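Local coordinates for protein acetyltransferase (Bacillus cereus, PDB 1Y9W) that probably catalyses the transfer of an acetyl or other acyl group, other than an aminoacyl group, to an acceptor molecule, at residues A[104-109]-A[129-134]; A[53-58]-A[67-72]. All blocks are in the same frame, centred on the assembly; numbering follows the deposited sequence.

Following the chain from its N terminus, contact 2 comes first: strand 51-60 turns back into strand 63-71, and the pairing of 53-58 with 67-72 closes this short beta hairpin. Contact 1 begins only after that hairpin and helix 80-94 are complete. It joins the end of strand 99-105 to the start of strand 133-139, closing a loop that holds helix 110-115 and strand 119-124, at one margin of this chain's sheet. The two loops are thus in series. Strands 63-71 and 99-105 are parallel neighbours in one mixed sheet, the GNAT core. The contact centres lie about 17 Å apart, and both contacts reach the second subunit.

Contact 1: A[104-109]-A[129-134]; sequences SFSFQA and KGHSQH
One face of the Phe105 ring carries the side chain of Gln133, whose CG lies 4.1 Å from the ring centroid in a CH-pi contact; the amide of Gln133 stacks nearly parallel, its plane 17° from that of the ring. At the edge of the same ring, in plane, sits CD of Gln108. The Phe107 ring has CB of Phe105 over one face and turns its own edge toward the face of His131, an offset T-shaped pair with planes at 89° and CD2 of Phe107 3.5 Å from CD2 of His131. In this GNAT-fold sheet, strands 99-105 and 133-139 meet antiparallel, and the contact lies where the first strand ends and the second starts. With chi1 at 179° and the chain extended beyond CG, the Gln133 amide is laid along the ring to its CZ end; NE2 is held by Asp103. Ser104 and His134 form the hydrogen-bonded pair, with Ser104 N to His134 O at 2.7 Å. In return, Ser104 O accepts from His134 N and, weakly, from ND1 of the same residue, lying in plane at the edge of that imidazole. Pro128 packs on both phenylalanines, and Leu29 of the second subunit touches His131. Past the strand end, Ser106 grips Ser132 twice: its N gives a 2.8 Å bond to Ser132 O, and its OG receives Ser132 N at 3.0 Å.

Contact 2: A[53-58]-A[67-72]; sequences GGVTGT and DFLWVD
Thr56 and Phe68 meet on one side of the two strands, the threonine hydroxyl lying in the plane of the phenyl ring at its edge, with OG1 3.8 Å from CD2 of Phe68. On the reverse side Val55 slants against Leu69, methyl to methyl: Leu69 places CG opposite its backbone N (chi1 -171°), which carries CD1 to within 4.1 Å of CG2 of Val55, and the valine also packs on Leu84 and Ile88 of helix 80-94. Asp67 stands at about a right angle to Thr58, its OD2 beside the CG2 methyl. All belong to a beta hairpin, strands 51-60 and 63-71 of the GNAT sheet, whose segments run antiparallel at 176°. Gly54 and Trp70 are a hydrogen-bonded pair, joined by Gly54 N to Trp70 O at 2.8 Å and by the reciprocal bond. Gly53 has no side chain to press on Trp70 O and on CG2 of Val71; on the other side CE3 of Trp70 lies 4.1 Å from CA of Gly53. Further on, the ladder takes in a classic beta bulge, Asp67 and Phe68 both facing Thr56: Thr56 O accepts from both Phe68 N, at 3.2 Å, and Asp67 N, at 2.8 Å. The Asp67 carboxylate turns toward strand 51-60, where one water links OD2 to Thr56 OG1 and another links OD1 to Thr58 OG1; His65 also bonds OD1. From the second subunit, Lys18 packs on Phe68 and Lys20 on Trp70.

Contact 1: A[104-109]-A[129-134]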
# COMPACT_ATOMS: atom_id res chain seq x y z
N SER A 104 7.45 2.16 7.40
CA SER A 104 7.38 3.09 8.51
C SER A 104 8.14 4.36 8.14
O SER A 104 9.29 4.30 7.69
CB SER A 104 8.01 2.44 9.75
OG SER A 104 7.83 3.23 10.91
N PHE A 105 7.50 5.51 8.31
CA PHE A 105 8.13 6.78 8.03
C PHE A 105 9.11 7.07 9.16
O PHE A 105 9.00 6.49 10.24
CB PHE A 105 7.07 7.88 7.95
CG PHE A 105 6.32 7.90 6.65
CD1 PHE A 105 6.87 8.49 5.52
CD2 PHE A 105 5.06 7.31 6.55
CE1 PHE A 105 6.18 8.49 4.30
CE2 PHE A 105 4.37 7.31 5.34
CZ PHE A 105 4.94 7.90 4.21
N SER A 106 10.06 7.96 8.90
CA SER A 106 11.06 8.33 9.88
C SER A 106 10.41 8.85 11.17
O SER A 106 10.97 8.68 12.26
CB SER A 106 11.99 9.40 9.30
OG SER A 106 11.25 10.41 8.63
N PHE A 107 9.24 9.46 11.07
CA PHE A 107 8.57 9.98 12.26
C PHE A 107 7.65 8.96 12.94
O PHE A 107 6.87 9.32 13.82
CB PHE A 107 7.80 11.26 11.89
CG PHE A 107 6.84 11.08 10.75
CD1 PHE A 107 5.60 10.49 10.95
CD2 PHE A 107 7.19 11.48 9.47
CE1 PHE A 107 4.72 10.30 9.89
CE2 PHE A 107 6.32 11.29 8.39
CZ PHE A 107 5.08 10.70 8.61
N GLN A 108 7.75 7.70 12.52
CA GLN A 108 6.93 6.62 13.08
C GLN A 108 7.77 5.52 13.72
O GLN A 108 7.39 4.35 13.69
CB GLN A 108 6.07 5.99 11.99
CG GLN A 108 5.16 6.93 11.25
CD GLN A 108 4.28 6.20 10.26
OE1 GLN A 108 4.76 5.36 9.48
NE2 GLN A 108 2.99 6.50 10.28
N ALA A 109 8.92 5.88 14.27
CA ALA A 109 9.80 4.91 14.93
C ALA A 109 10.18 3.64 14.15
O ALA A 109 9.85 2.52 14.57
CB ALA A 109 9.18 4.52 16.28
N LYS A 129 8.47 15.63 2.13
CA LYS A 129 9.61 16.53 2.22
C LYS A 129 10.03 16.74 3.66
O LYS A 129 9.22 17.14 4.50
CB LYS A 129 9.29 17.87 1.56
CG LYS A 129 10.51 18.79 1.44
CD LYS A 129 10.23 20.05 0.63
CE LYS A 129 9.35 21.05 1.39
NZ LYS A 129 10.04 21.56 2.62
N GLY A 130 11.31 16.47 3.94
CA GLY A 130 11.83 16.64 5.28
C GLY A 130 11.82 15.37 6.12
O GLY A 130 12.20 15.38 7.29
N HIS A 131 11.37 14.28 5.51
CA HIS A 131 11.28 13.00 6.20
C HIS A 131 11.63 11.87 5.21
O HIS A 131 12.03 12.14 4.08
CB HIS A 131 9.86 12.80 6.74
CG HIS A 131 9.36 13.95 7.56
ND1 HIS A 131 8.78 15.07 6.99
CD2 HIS A 131 9.36 14.17 8.90
CE1 HIS A 131 8.45 15.93 7.94
NE2 HIS A 131 8.80 15.41 9.11
N SER A 132 11.48 10.63 5.64
CA SER A 132 11.75 9.49 4.77
C SER A 132 10.83 8.31 5.11
O SER A 132 10.22 8.27 6.17
CB SER A 132 13.22 9.07 4.85
OG SER A 132 13.62 8.80 6.17
N GLN A 133 10.73 7.37 4.18
CA GLN A 133 9.87 6.21 4.39
C GLN A 133 10.71 4.95 4.26
O GLN A 133 11.40 4.75 3.26
CB GLN A 133 8.74 6.24 3.35
CG GLN A 133 7.78 5.07 3.45
CD GLN A 133 6.60 5.18 2.49
OE1 GLN A 133 6.67 5.87 1.47
NE2 GLN A 133 5.52 4.49 2.81
N HIS A 134 10.65 4.10 5.28
CA HIS A 134 11.42 2.87 5.28
C HIS A 134 10.57 1.61 5.14
O HIS A 134 9.61 1.41 5.89
CB HIS A 134 12.26 2.82 6.54
CG HIS A 134 13.08 4.06 6.74
ND1 HIS A 134 12.55 5.22 7.26
CD2 HIS A 134 14.35 4.35 6.39
CE1 HIS A 134 13.46 6.17 7.23
NE2 HIS A 134 14.56 5.67 6.70

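Contact 2: A[53-58]-A[67-72]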
# COMPACT_ATOMS: atom_id res chain seq x y z
N GLY A 53 -3.94 0.04 22.92
CA GLY A 53 -3.06 -0.24 21.81
C GLY A 53 -3.71 -1.19 20.84
O GLY A 53 -4.70 -1.84 21.18
N GLY A 54 -3.17 -1.28 19.63
CA GLY A 54 -3.74 -2.19 18.65
C GLY A 54 -2.88 -2.29 17.41
O GLY A 54 -1.96 -1.48 17.20
N VAL A 55 -3.18 -3.28 16.58
CA VAL A 55 -2.44 -3.49 15.34
C VAL A 55 -3.40 -4.10 14.33
O VAL A 55 -4.24 -4.93 14.68
CB VAL A 55 -1.24 -4.45 15.55
CG1 VAL A 55 -1.73 -5.82 16.02
CG2 VAL A 55 -0.42 -4.57 14.26
N THR A 56 -3.31 -3.66 13.08
CA THR A 56 -4.17 -4.18 12.03
C THR A 56 -3.33 -4.49 10.81
O THR A 56 -2.32 -3.83 10.55
CB THR A 56 -5.27 -3.16 11.61
OG1 THR A 56 -4.68 -2.11 10.83
CG2 THR A 56 -5.93 -2.55 12.85
N GLY A 57 -3.74 -5.51 10.06
CA GLY A 57 -3.01 -5.90 8.87
C GLY A 57 -3.94 -6.68 7.96
O GLY A 57 -5.08 -6.95 8.34
N THR A 58 -3.47 -7.01 6.76
CA THR A 58 -4.29 -7.78 5.84
C THR A 58 -3.40 -8.88 5.26
O THR A 58 -2.20 -8.66 5.02
CB THR A 58 -4.85 -6.93 4.67
OG1 THR A 58 -3.87 -6.82 3.65
CG2 THR A 58 -5.25 -5.53 5.14
N ASP A 67 -0.65 -2.87 8.45
CA ASP A 67 -1.14 -1.56 8.04
C ASP A 67 -0.97 -0.48 9.07
O ASP A 67 -0.52 0.62 8.77
CB ASP A 67 -2.61 -1.67 7.66
CG ASP A 67 -2.87 -2.72 6.60
OD1 ASP A 67 -2.16 -2.71 5.58
OD2 ASP A 67 -3.78 -3.55 6.78
N PHE A 68 -1.36 -0.78 10.31
CA PHE A 68 -1.24 0.19 11.38
C PHE A 68 -0.95 -0.46 12.73
O PHE A 68 -1.47 -1.52 13.06
CB PHE A 68 -2.54 1.00 11.49
CG PHE A 68 -2.88 1.76 10.26
CD1 PHE A 68 -2.33 3.00 10.02
CD2 PHE A 68 -3.74 1.21 9.32
CE1 PHE A 68 -2.62 3.70 8.86
CE2 PHE A 68 -4.05 1.89 8.15
CZ PHE A 68 -3.48 3.15 7.92
N LEU A 69 -0.09 0.20 13.49
CA LEU A 69 0.25 -0.26 14.83
C LEU A 69 0.30 0.98 15.70
O LEU A 69 1.05 1.92 15.44
CB LEU A 69 1.60 -0.97 14.84
CG LEU A 69 1.90 -1.66 16.16
CD1 LEU A 69 2.91 -2.76 15.94
CD2 LEU A 69 2.41 -0.65 17.16
N TRP A 70 -0.52 0.99 16.74
CA TRP A 70 -0.57 2.14 17.63
C TRP A 70 -0.64 1.75 19.09
O TRP A 70 -1.23 0.74 19.46
CB TRP A 70 -1.79 3.00 17.29
CG TRP A 70 -2.00 4.15 18.22
CD1 TRP A 70 -1.34 5.34 18.22
CD2 TRP A 70 -2.92 4.21 19.32
NE1 TRP A 70 -1.79 6.14 19.24
CE2 TRP A 70 -2.77 5.47 19.93
CE3 TRP A 70 -3.86 3.31 19.84
CZ2 TRP A 70 -3.52 5.85 21.04
CZ3 TRP A 70 -4.61 3.70 20.95
CH2 TRP A 70 -4.43 4.96 21.53
N VAL A 71 -0.00 2.56 19.92
CA VAL A 71 -0.01 2.35 21.36
C VAL A 71 -0.22 3.71 22.01
O VAL A 71 0.43 4.70 21.65
CB VAL A 71 1.32 1.75 21.85
CG1 VAL A 71 1.41 1.86 23.37
CG2 VAL A 71 1.41 0.30 21.43
N ASP A 72 -1.16 3.76 22.94
CA ASP A 72 -1.46 5.01 23.63
C ASP A 72 -0.18 5.54 24.25
O ASP A 72 0.59 4.80 24.85
CB ASP A 72 -2.50 4.75 24.71
CG ASP A 72 -3.08 6.03 25.26
OD1 ASP A 72 -2.29 6.91 25.66
OD2 ASP A 72 -4.32 6.15 25.30
O HOH W 1 -6.05 -2.97 8.02
O HOH W 2 -2.48 -4.13 2.99